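Long-range contacts in fatty acid multifunctional protein (atmfp2) (Arabidopsis thaliana, PDB 2WTB), which carries out the hydratase and NAD-dependent dehydrogenase steps of peroxisomal fatty acid beta-oxidation, acting on enoyl-CoA and 3-hydroxyacyl-CoA substrates during seed germination: residues V315-G320 with V338-V343; S325-A330 with S452-M457; M394-V399 with I422-T427. All blocks are in the same frame, centred on the assembly; numbering follows the deposited sequence.

Contact 1: residues V315-G320 with V338-V343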
ATOM      1  N   VAL A 315      -9.713   0.273 -24.848  1.00 65.33           N
ATOM      2  CA  VAL A 315     -10.763   0.393 -23.842  1.00 65.67           C
ATOM      3  C   VAL A 315     -11.673   1.584 -24.121  1.00 78.10           C
ATOM      4  O   VAL A 315     -11.209   2.650 -24.528  1.00 86.92           O
ATOM      5  CB  VAL A 315     -10.171   0.551 -22.430  1.00 59.37           C
ATOM      6  CG1 VAL A 315     -11.268   0.459 -21.384  1.00 62.26           C
ATOM      7  CG2 VAL A 315      -9.099  -0.497 -22.180  1.00 52.73           C
ATOM      8  N   ALA A 316     -12.969   1.400 -23.898  1.00 76.92           N
ATOM      9  CA  ALA A 316     -13.935   2.478 -24.070  1.00 75.14           C
ATOM     10  C   ALA A 316     -14.489   2.924 -22.721  1.00 76.10           C
ATOM     11  O   ALA A 316     -14.777   2.097 -21.856  1.00 79.24           O
ATOM     12  CB  ALA A 316     -15.062   2.041 -24.992  1.00 69.73           C
ATOM     13  N   ILE A 317     -14.634   4.234 -22.547  1.00 74.17           N
ATOM     14  CA  ILE A 317     -15.165   4.789 -21.308  1.00 75.92           C
ATOM     15  C   ILE A 317     -16.394   5.649 -21.580  1.00 81.12           C
ATOM     16  O   ILE A 317     -16.276   6.789 -22.032  1.00 93.85           O
ATOM     17  CB  ILE A 317     -14.109   5.643 -20.572  1.00 77.74           C
ATOM     18  CG1 ILE A 317     -12.858   4.814 -20.280  1.00 76.56           C
ATOM     19  CG2 ILE A 317     -14.686   6.217 -19.285  1.00 68.41           C
ATOM     20  CD1 ILE A 317     -13.113   3.611 -19.405  1.00 68.43           C
ATOM     21  N   ILE A 318     -17.573   5.100 -21.308  1.00 74.11           N
ATOM     22  CA  ILE A 318     -18.817   5.837 -21.492  1.00 80.92           C
ATOM     23  C   ILE A 318     -19.130   6.660 -20.250  1.00 79.22           C
ATOM     24  O   ILE A 318     -19.690   6.151 -19.277  1.00 76.21           O
ATOM     25  CB  ILE A 318     -20.005   4.903 -21.798  1.00 93.94           C
ATOM     26  CG1 ILE A 318     -19.861   4.286 -23.191  1.00 99.26           C
ATOM     27  CG2 ILE A 318     -21.319   5.666 -21.711  1.00 96.78           C
ATOM     28  CD1 ILE A 318     -18.739   3.286 -23.311  1.00102.27           C
ATOM     29  N   GLY A 319     -18.760   7.935 -20.283  1.00 80.65           N
ATOM     30  CA  GLY A 319     -18.967   8.807 -19.144  1.00 89.11           C
ATOM     31  C   GLY A 319     -18.624  10.249 -19.448  1.00101.00           C
ATOM     32  O   GLY A 319     -19.509  11.061 -19.703  1.00119.28           O
ATOM     33  N   GLY A 320     -17.335  10.569 -19.417  1.00 94.31           N
ATOM     34  CA  GLY A 320     -16.882  11.925 -19.669  1.00 87.86           C
ATOM     35  C   GLY A 320     -17.020  12.807 -18.446  1.00 88.17           C
ATOM     36  O   GLY A 320     -16.389  13.860 -18.351  1.00 92.44           O
ATOM     37  N   VAL A 338      -7.600   4.766 -25.083  1.00 61.95           N
ATOM     38  CA  VAL A 338      -8.917   4.971 -24.493  1.00 72.24           C
ATOM     39  C   VAL A 338      -9.797   5.878 -25.346  1.00 79.05           C
ATOM     40  O   VAL A 338      -9.331   6.869 -25.907  1.00 81.32           O
ATOM     41  CB  VAL A 338      -8.809   5.552 -23.069  1.00 74.80           C
ATOM     42  CG1 VAL A 338     -10.163   6.054 -22.587  1.00 72.61           C
ATOM     43  CG2 VAL A 338      -8.254   4.507 -22.118  1.00 77.05           C
ATOM     44  N   ILE A 339     -11.074   5.528 -25.436  1.00 76.54           N
ATOM     45  CA  ILE A 339     -12.025   6.308 -26.213  1.00 81.01           C
ATOM     46  C   ILE A 339     -13.255   6.669 -25.384  1.00 79.81           C
ATOM     47  O   ILE A 339     -13.957   5.791 -24.883  1.00 74.88           O
ATOM     48  CB  ILE A 339     -12.455   5.556 -27.485  1.00 88.55           C
ATOM     49  CG1 ILE A 339     -13.738   6.159 -28.053  1.00 98.39           C
ATOM     50  CG2 ILE A 339     -12.655   4.080 -27.189  1.00 87.47           C
ATOM     51  CD1 ILE A 339     -14.330   5.354 -29.185  1.00 98.68           C
ATOM     52  N   LEU A 340     -13.504   7.966 -25.235  1.00 87.44           N
ATOM     53  CA  LEU A 340     -14.667   8.446 -24.496  1.00 94.85           C
ATOM     54  C   LEU A 340     -15.860   8.685 -25.411  1.00 96.50           C
ATOM     55  O   LEU A 340     -15.725   9.275 -26.482  1.00 93.44           O
ATOM     56  CB  LEU A 340     -14.342   9.742 -23.750  1.00104.50           C
ATOM     57  CG  LEU A 340     -13.868   9.633 -22.302  1.00113.16           C
ATOM     58  CD1 LEU A 340     -12.586   8.823 -22.211  1.00122.67           C
ATOM     59  CD2 LEU A 340     -13.677  11.020 -21.703  1.00111.92           C
ATOM     60  N   LYS A 341     -17.029   8.223 -24.981  1.00 99.20           N
ATOM     61  CA  LYS A 341     -18.264   8.537 -25.686  1.00 96.57           C
ATOM     62  C   LYS A 341     -19.179   9.393 -24.819  1.00100.17           C
ATOM     63  O   LYS A 341     -19.390   9.099 -23.642  1.00105.65           O
ATOM     64  CB  LYS A 341     -19.003   7.271 -26.114  1.00 86.47           C
ATOM     65  CG  LYS A 341     -20.314   7.579 -26.812  1.00 86.58           C
ATOM     66  CD  LYS A 341     -21.277   6.416 -26.754  1.00 85.50           C
ATOM     67  CE  LYS A 341     -22.704   6.900 -26.953  1.00 87.63           C
ATOM     68  NZ  LYS A 341     -23.121   7.841 -25.875  1.00 85.10           N
ATOM     69  N   GLU A 342     -19.718  10.452 -25.409  1.00 98.23           N
ATOM     70  CA  GLU A 342     -20.645  11.329 -24.708  1.00 94.74           C
ATOM     71  C   GLU A 342     -21.902  11.573 -25.533  1.00 99.17           C
ATOM     72  O   GLU A 342     -22.003  11.124 -26.674  1.00105.95           O
ATOM     73  CB  GLU A 342     -19.975  12.660 -24.367  1.00 93.94           C
ATOM     74  CG  GLU A 342     -19.305  12.686 -23.006  1.00 94.42           C
ATOM     75  CD  GLU A 342     -20.305  12.743 -21.867  1.00 94.99           C
ATOM     76  OE1 GLU A 342     -21.433  12.234 -22.030  1.00103.42           O
ATOM     77  OE2 GLU A 342     -19.960  13.298 -20.803  1.00 86.55           O
ATOM     78  N   VAL A 343     -22.857  12.286 -24.947  1.00 97.60           N
ATOM     79  CA  VAL A 343     -24.095  12.612 -25.639  1.00103.46           C
ATOM     80  C   VAL A 343     -23.907  13.830 -26.537  1.00114.44           C
ATOM     81  O   VAL A 343     -23.925  13.716 -27.762  1.00121.54           O
ATOM     82  CB  VAL A 343     -25.238  12.884 -24.648  1.00103.19           C
ATOM     83  CG1 VAL A 343     -26.543  13.107 -25.397  1.00104.92           C
ATOM     84  CG2 VAL A 343     -25.372  11.732 -23.666  1.00105.03           C
TER
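I339 O is gripped from two neighbouring points of the 315-318 strand: I317 N gives it a nearly straight hydrogen bond (2.9 Å, 170° at the hydrogen), and A316 CA adds a CA-H...O contact at 3.4 Å. The two parallel strands are the first and second of the Rossmann fold of the NAD-binding domain, linked by helix 322-332. One step earlier along the strands, I339 N bonds V315 O (3.0 Å), while the bond from K341 N to I317 O is weak. On the face that looks to helix 322-332, I317 CG1 lies anti to its carbonyl carbon (chi1 -57°), a turn that sets it against V338 CG1 at 3.8 Å. On the other face A316 CB meets I339 CG2. E342, where Rossmann enzymes commonly carry an acid for the ribose of NAD, turns its carboxylate toward G320, and its OE1 takes a bond from V343 N. Replacing E342 with alanine is likely to leave V343 N without its carboxylate acceptor and to open a gap beside G320. L340 also reaches the glycine turn, with CD2 3.9 Å from G320 CA.

Contact 2: residues S325-A330 with S452-M457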
ATOM      1  N   SER A 325     -13.850  10.617 -16.522  1.00 80.67           N
ATOM      2  CA  SER A 325     -12.596  11.263 -16.901  1.00 89.89           C
ATOM      3  C   SER A 325     -11.438  10.773 -16.037  1.00 86.26           C
ATOM      4  O   SER A 325     -10.286  10.766 -16.471  1.00 78.86           O
ATOM      5  CB  SER A 325     -12.716  12.787 -16.808  1.00 94.57           C
ATOM      6  OG  SER A 325     -12.905  13.209 -15.467  1.00 91.93           O
ATOM      7  N   GLY A 326     -11.754  10.368 -14.810  1.00 81.76           N
ATOM      8  CA  GLY A 326     -10.755   9.829 -13.906  1.00 80.76           C
ATOM      9  C   GLY A 326     -10.222   8.495 -14.390  1.00 79.31           C
ATOM     10  O   GLY A 326      -9.009   8.288 -14.452  1.00 77.11           O
ATOM     11  N   ILE A 327     -11.133   7.589 -14.731  1.00 67.60           N
ATOM     12  CA  ILE A 327     -10.758   6.278 -15.249  1.00 72.60           C
ATOM     13  C   ILE A 327      -9.841   6.424 -16.456  1.00 75.83           C
ATOM     14  O   ILE A 327      -8.732   5.888 -16.477  1.00 68.81           O
ATOM     15  CB  ILE A 327     -11.996   5.463 -15.675  1.00 65.84           C
ATOM     16  CG1 ILE A 327     -13.112   5.588 -14.637  1.00 63.91           C
ATOM     17  CG2 ILE A 327     -11.621   4.005 -15.901  1.00 55.02           C
ATOM     18  CD1 ILE A 327     -12.755   5.027 -13.289  1.00 59.30           C
ATOM     19  N   ALA A 328     -10.315   7.156 -17.458  1.00 77.70           N
ATOM     20  CA  ALA A 328      -9.555   7.377 -18.681  1.00 80.21           C
ATOM     21  C   ALA A 328      -8.124   7.800 -18.372  1.00 84.16           C
ATOM     22  O   ALA A 328      -7.179   7.327 -19.001  1.00 85.17           O
ATOM     23  CB  ALA A 328     -10.245   8.415 -19.549  1.00 84.86           C
ATOM     24  N   THR A 329      -7.972   8.692 -17.397  1.00 86.50           N
ATOM     25  CA  THR A 329      -6.654   9.162 -16.986  1.00 86.12           C
ATOM     26  C   THR A 329      -5.769   8.001 -16.547  1.00 77.96           C
ATOM     27  O   THR A 329      -4.642   7.854 -17.020  1.00 73.26           O
ATOM     28  CB  THR A 329      -6.751  10.186 -15.838  1.00 93.15           C
ATOM     29  OG1 THR A 329      -7.366  11.389 -16.315  1.00 94.12           O
ATOM     30  CG2 THR A 329      -5.366  10.510 -15.295  1.00 87.83           C
ATOM     31  N   ALA A 330      -6.289   7.178 -15.643  1.00 75.79           N
ATOM     32  CA  ALA A 330      -5.552   6.026 -15.134  1.00 76.30           C
ATOM     33  C   ALA A 330      -5.149   5.070 -16.254  1.00 70.99           C
ATOM     34  O   ALA A 330      -4.055   4.502 -16.235  1.00 67.14           O
ATOM     35  CB  ALA A 330      -6.378   5.295 -14.087  1.00 73.78           C
ATOM     36  N   SER A 452     -13.009   7.928  -6.283  1.00 70.65           N
ATOM     37  CA  SER A 452     -12.512   9.239  -6.680  1.00 72.95           C
ATOM     38  C   SER A 452     -11.504   9.764  -5.663  1.00 72.29           C
ATOM     39  O   SER A 452     -11.711   9.627  -4.457  1.00 67.30           O
ATOM     40  CB  SER A 452     -13.674  10.224  -6.830  1.00 80.07           C
ATOM     41  OG  SER A 452     -13.214  11.491  -7.267  1.00 96.99           O
ATOM     42  N   PRO A 453     -10.403  10.361  -6.148  1.00 79.19           N
ATOM     43  CA  PRO A 453     -10.066  10.493  -7.571  1.00 79.62           C
ATOM     44  C   PRO A 453      -9.609   9.165  -8.174  1.00 84.57           C
ATOM     45  O   PRO A 453      -8.743   8.495  -7.611  1.00 86.60           O
ATOM     46  CB  PRO A 453      -8.902  11.495  -7.570  1.00 69.49           C
ATOM     47  CG  PRO A 453      -8.939  12.147  -6.227  1.00 70.15           C
ATOM     48  CD  PRO A 453      -9.455  11.100  -5.299  1.00 77.16           C
ATOM     49  N   ALA A 454     -10.186   8.805  -9.315  1.00 83.03           N
ATOM     50  CA  ALA A 454      -9.927   7.510  -9.940  1.00 80.08           C
ATOM     51  C   ALA A 454      -8.450   7.254 -10.234  1.00 76.84           C
ATOM     52  O   ALA A 454      -8.006   6.105 -10.251  1.00 71.36           O
ATOM     53  CB  ALA A 454     -10.753   7.365 -11.210  1.00 76.03           C
ATOM     54  N   HIS A 455      -7.688   8.318 -10.465  1.00 67.90           N
ATOM     55  CA  HIS A 455      -6.288   8.165 -10.848  1.00 73.43           C
ATOM     56  C   HIS A 455      -5.313   8.256  -9.672  1.00 85.03           C
ATOM     57  O   HIS A 455      -4.102   8.152  -9.859  1.00 86.69           O
ATOM     58  CB  HIS A 455      -5.907   9.159 -11.953  1.00 74.79           C
ATOM     59  CG  HIS A 455      -6.318  10.572 -11.673  1.00 88.81           C
ATOM     60  ND1 HIS A 455      -5.413  11.608 -11.602  1.00 96.95           N
ATOM     61  CD2 HIS A 455      -7.536  11.119 -11.453  1.00 90.94           C
ATOM     62  CE1 HIS A 455      -6.057  12.735 -11.350  1.00 97.33           C
ATOM     63  NE2 HIS A 455      -7.345  12.466 -11.253  1.00101.27           N
ATOM     64  N   ILE A 456      -5.843   8.440  -8.467  1.00 89.97           N
ATOM     65  CA  ILE A 456      -5.004   8.511  -7.273  1.00 98.15           C
ATOM     66  C   ILE A 456      -5.316   7.387  -6.290  1.00 93.60           C
ATOM     67  O   ILE A 456      -4.411   6.739  -5.768  1.00 93.48           O
ATOM     68  CB  ILE A 456      -5.140   9.864  -6.543  1.00106.90           C
ATOM     69  CG1 ILE A 456      -4.532  10.992  -7.378  1.00109.43           C
ATOM     70  CG2 ILE A 456      -4.465   9.807  -5.183  1.00107.60           C
ATOM     71  CD1 ILE A 456      -5.438  11.497  -8.470  1.00110.29           C
ATOM     72  N   MET A 457      -6.601   7.164  -6.038  1.00 90.09           N
ATOM     73  CA  MET A 457      -7.018   6.117  -5.117  1.00 89.64           C
ATOM     74  C   MET A 457      -6.520   4.765  -5.616  1.00 82.46           C
ATOM     75  O   MET A 457      -6.825   4.363  -6.738  1.00 80.57           O
ATOM     76  CB  MET A 457      -8.539   6.108  -4.966  1.00 94.77           C
ATOM     77  CG  MET A 457      -9.021   5.633  -3.607  1.00 96.74           C
ATOM     78  SD  MET A 457      -8.377   6.653  -2.266  1.00188.05           S
ATOM     79  CE  MET A 457      -8.700   8.298  -2.900  1.00 59.06           C
TER
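T329 and H455 cross obliquely, with the threonine methyl doing the touching: CG2 lies 3.6 Å from H455 CB and 3.7 Å from H455 CG, and it reaches the ring at a slant. H455 CB points to the helix, and a chi1 of 49° puts CG between the backbone N and the carbonyl carbon, with the imidazole beside the methyl. I456 CD1 lies over the centre of one ring face. The threonine is itself fixed in rotation, because its OG1 hydrogen-bonds S325 O at 3.0 Å; T329 N reaches the same carbonyl from the opposite face of its plane, so two donors from one residue grip that oxygen. One residue before the histidine, A454 turns its methyl toward the helix backbone, with CB 3.4 Å from G326 C. This is where helix 322-332, the helix after the glycine-rich turn of the Rossmann fold, packs on the loop between strands 445-450 and 459-464. G326 makes the close approach possible, since a CB on it would collide with that of A454. I327, the next residue, starts away from the loop but brings CD1 back to 3.7 Å from A454 CB. No hydrogen bond forms across the segments. K485 NZ bonds A454 O, and within the loop P453 O accepts both I456 N and M457 N.

Contact 3: residues M394-V399 with I422-T427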
ATOM      1  N   MET A 394     -12.617  -3.808 -24.010  1.00 63.85           N
ATOM      2  CA  MET A 394     -13.263  -3.634 -22.713  1.00 60.79           C
ATOM      3  C   MET A 394     -13.946  -2.278 -22.581  1.00 62.35           C
ATOM      4  O   MET A 394     -13.375  -1.248 -22.933  1.00 68.47           O
ATOM      5  CB  MET A 394     -12.263  -3.798 -21.572  1.00 61.05           C
ATOM      6  CG  MET A 394     -12.849  -3.427 -20.220  1.00 60.21           C
ATOM      7  SD  MET A 394     -11.667  -3.507 -18.869  1.00 66.22           S
ATOM      8  CE  MET A 394     -12.718  -3.026 -17.502  1.00226.40           C
ATOM      9  N   VAL A 395     -15.164  -2.289 -22.054  1.00 57.28           N
ATOM     10  CA  VAL A 395     -15.924  -1.065 -21.849  1.00 53.18           C
ATOM     11  C   VAL A 395     -16.191  -0.831 -20.368  1.00 63.28           C
ATOM     12  O   VAL A 395     -16.513  -1.763 -19.629  1.00 60.80           O
ATOM     13  CB  VAL A 395     -17.275  -1.114 -22.582  1.00 63.93           C
ATOM     14  CG1 VAL A 395     -18.116   0.104 -22.223  1.00 70.77           C
ATOM     15  CG2 VAL A 395     -17.065  -1.206 -24.083  1.00 64.93           C
ATOM     16  N   ILE A 396     -16.045   0.419 -19.938  1.00 57.37           N
ATOM     17  CA  ILE A 396     -16.384   0.808 -18.578  1.00 53.05           C
ATOM     18  C   ILE A 396     -17.381   1.958 -18.605  1.00 59.07           C
ATOM     19  O   ILE A 396     -17.072   3.051 -19.077  1.00 63.97           O
ATOM     20  CB  ILE A 396     -15.141   1.243 -17.780  1.00 58.54           C
ATOM     21  CG1 ILE A 396     -14.092   0.129 -17.769  1.00 48.84           C
ATOM     22  CG2 ILE A 396     -15.529   1.633 -16.359  1.00 60.63           C
ATOM     23  CD1 ILE A 396     -12.841   0.475 -16.979  1.00 38.66           C
ATOM     24  N   GLU A 397     -18.584   1.704 -18.104  1.00 67.72           N
ATOM     25  CA  GLU A 397     -19.623   2.724 -18.073  1.00 74.89           C
ATOM     26  C   GLU A 397     -19.595   3.497 -16.756  1.00 76.65           C
ATOM     27  O   GLU A 397     -19.656   2.906 -15.679  1.00 74.32           O
ATOM     28  CB  GLU A 397     -20.997   2.091 -18.302  1.00 74.40           C
ATOM     29  CG  GLU A 397     -22.167   2.968 -17.900  1.00 73.10           C
ATOM     30  CD  GLU A 397     -22.530   2.809 -16.440  1.00 78.26           C
ATOM     31  OE1 GLU A 397     -22.609   1.652 -15.975  1.00 77.06           O
ATOM     32  OE2 GLU A 397     -22.741   3.838 -15.761  1.00 78.90           O
ATOM     33  N   ALA A 398     -19.492   4.820 -16.851  1.00 83.32           N
ATOM     34  CA  ALA A 398     -19.451   5.680 -15.671  1.00 82.37           C
ATOM     35  C   ALA A 398     -20.469   6.809 -15.775  1.00 85.91           C
ATOM     36  O   ALA A 398     -20.131   7.986 -15.626  1.00 87.44           O
ATOM     37  CB  ALA A 398     -18.051   6.240 -15.468  1.00 73.64           C
ATOM     38  N   VAL A 399     -21.719   6.441 -16.034  1.00 81.05           N
ATOM     39  CA  VAL A 399     -22.802   7.407 -16.173  1.00 79.33           C
ATOM     40  C   VAL A 399     -23.541   7.570 -14.846  1.00 70.88           C
ATOM     41  O   VAL A 399     -23.383   6.749 -13.942  1.00 69.19           O
ATOM     42  CB  VAL A 399     -23.778   6.970 -17.290  1.00 72.49           C
ATOM     43  CG1 VAL A 399     -24.989   7.881 -17.345  1.00 92.23           C
ATOM     44  CG2 VAL A 399     -23.066   6.965 -18.629  1.00 62.85           C
ATOM     45  N   ILE A 422     -15.429  -7.004 -22.792  1.00 57.83           N
ATOM     46  CA  ILE A 422     -15.880  -6.986 -21.403  1.00 56.71           C
ATOM     47  C   ILE A 422     -16.849  -5.834 -21.150  1.00 56.52           C
ATOM     48  O   ILE A 422     -16.571  -4.689 -21.504  1.00 57.70           O
ATOM     49  CB  ILE A 422     -14.693  -6.892 -20.427  1.00 48.73           C
ATOM     50  CG1 ILE A 422     -13.844  -8.161 -20.507  1.00 48.12           C
ATOM     51  CG2 ILE A 422     -15.187  -6.669 -19.007  1.00 46.80           C
ATOM     52  CD1 ILE A 422     -12.571  -8.098 -19.704  1.00 48.99           C
ATOM     53  N   LEU A 423     -17.989  -6.148 -20.544  1.00 45.27           N
ATOM     54  CA  LEU A 423     -19.017  -5.150 -20.272  1.00 51.13           C
ATOM     55  C   LEU A 423     -18.995  -4.720 -18.807  1.00 55.90           C
ATOM     56  O   LEU A 423     -19.854  -5.112 -18.016  1.00 55.11           O
ATOM     57  CB  LEU A 423     -20.399  -5.685 -20.657  1.00 58.12           C
ATOM     58  CG  LEU A 423     -20.806  -5.575 -22.132  1.00 67.86           C
ATOM     59  CD1 LEU A 423     -19.607  -5.686 -23.064  1.00 63.50           C
ATOM     60  CD2 LEU A 423     -21.866  -6.613 -22.485  1.00 60.33           C
ATOM     61  N   ALA A 424     -18.004  -3.908 -18.457  1.00 48.76           N
ATOM     62  CA  ALA A 424     -17.795  -3.504 -17.075  1.00 58.28           C
ATOM     63  C   ALA A 424     -18.518  -2.202 -16.742  1.00 70.11           C
ATOM     64  O   ALA A 424     -18.695  -1.339 -17.603  1.00 69.93           O
ATOM     65  CB  ALA A 424     -16.307  -3.375 -16.784  1.00 54.16           C
ATOM     66  N   SER A 425     -18.930  -2.071 -15.485  1.00 71.91           N
ATOM     67  CA  SER A 425     -19.608  -0.867 -15.019  1.00 68.84           C
ATOM     68  C   SER A 425     -18.978  -0.311 -13.749  1.00 66.27           C
ATOM     69  O   SER A 425     -18.569  -1.062 -12.863  1.00 62.59           O
ATOM     70  CB  SER A 425     -21.091  -1.138 -14.778  1.00 63.56           C
ATOM     71  OG  SER A 425     -21.679  -0.082 -14.042  1.00 62.64           O
ATOM     72  N   ASN A 426     -18.911   1.013 -13.674  1.00 67.58           N
ATOM     73  CA  ASN A 426     -18.372   1.706 -12.513  1.00 58.37           C
ATOM     74  C   ASN A 426     -19.485   2.062 -11.526  1.00 58.14           C
ATOM     75  O   ASN A 426     -19.292   2.861 -10.607  1.00 51.85           O
ATOM     76  CB  ASN A 426     -17.620   2.962 -12.966  1.00 64.18           C
ATOM     77  CG  ASN A 426     -17.152   3.822 -11.807  1.00 71.61           C
ATOM     78  OD1 ASN A 426     -16.413   3.365 -10.935  1.00 79.91           O
ATOM     79  ND2 ASN A 426     -17.579   5.079 -11.796  1.00 64.57           N
ATOM     80  N   THR A 427     -20.652   1.456 -11.720  1.00 67.87           N
ATOM     81  CA  THR A 427     -21.805   1.712 -10.864  1.00 65.91           C
ATOM     82  C   THR A 427     -21.453   1.545  -9.391  1.00 62.08           C
ATOM     83  O   THR A 427     -20.554   0.780  -9.039  1.00 67.80           O
ATOM     84  CB  THR A 427     -22.982   0.781 -11.207  1.00 55.72           C
ATOM     85  OG1 THR A 427     -24.092   1.068 -10.344  1.00 54.22           O
ATOM     86  CG2 THR A 427     -22.573  -0.675 -11.039  1.00 39.76           C
TER
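Two side chains that leave the backbone in the same sense bring E397 and S425 together: E397 CG and S425 OG each lie anti to their own backbone N (chi1 163° and 166°), and a bend at chi2 of E397 swings the carboxylate across to the neighbouring strand. There S425 OG donates to E397 OE1 at 2.8 Å, meeting it on the syn side and somewhat out of the carboxylate plane. The serine oxygen also accepts T427 N, forming an ST turn just as the strand ends. The other carboxylate oxygen, OE2, receives V399 N on its anti side and makes a salt bridge with K406, so neither oxygen of this buried group lacks a partner and its rotation is probably well fixed. Strands 394-397 and 422-425 are parallel neighbours in the Rossmann sheet, joined through helix 403-416 as a beta-alpha-beta unit. Their backbones are stitched by V395 N to I422 O (2.8 Å), A424 N to V395 O (2.9 Å) and E397 N to A424 O (3.1 Å), and N426 N extends the pairing past the strand end to E397 O at 2.9 Å. On the face opposite E397 and S425, M394 is extended throughout: its CG passes alongside I422 CB, and its CE ends 3.7 Å from A424 CB. I396 CG2, on the same face as M394, approaches N426 CB. Past the strand ends, A398 CB lies near N426 ND2, while N426 OD1 accepts the backbone N of F450.

All three contacts lie in the NAD-binding domain, on one side of the chain's centre. Contact 1 comes first along the chain and closes before contact 3 opens, yet their centres are about 10 Å apart, because strands 315-318 and 394-397 are neighbours in the sheet; together the contacts span the run 338-341, 315-318, 394-397, 422-425. Contact 2, with its centre about 14 Å from each of the other two, adds the helix between the strands of contact 1, and its chain closure encloses contact 3. I327 of that helix packs on both I317 and I396. The glycine turn, its helix and four adjacent strands of the Rossmann fold thus pack together.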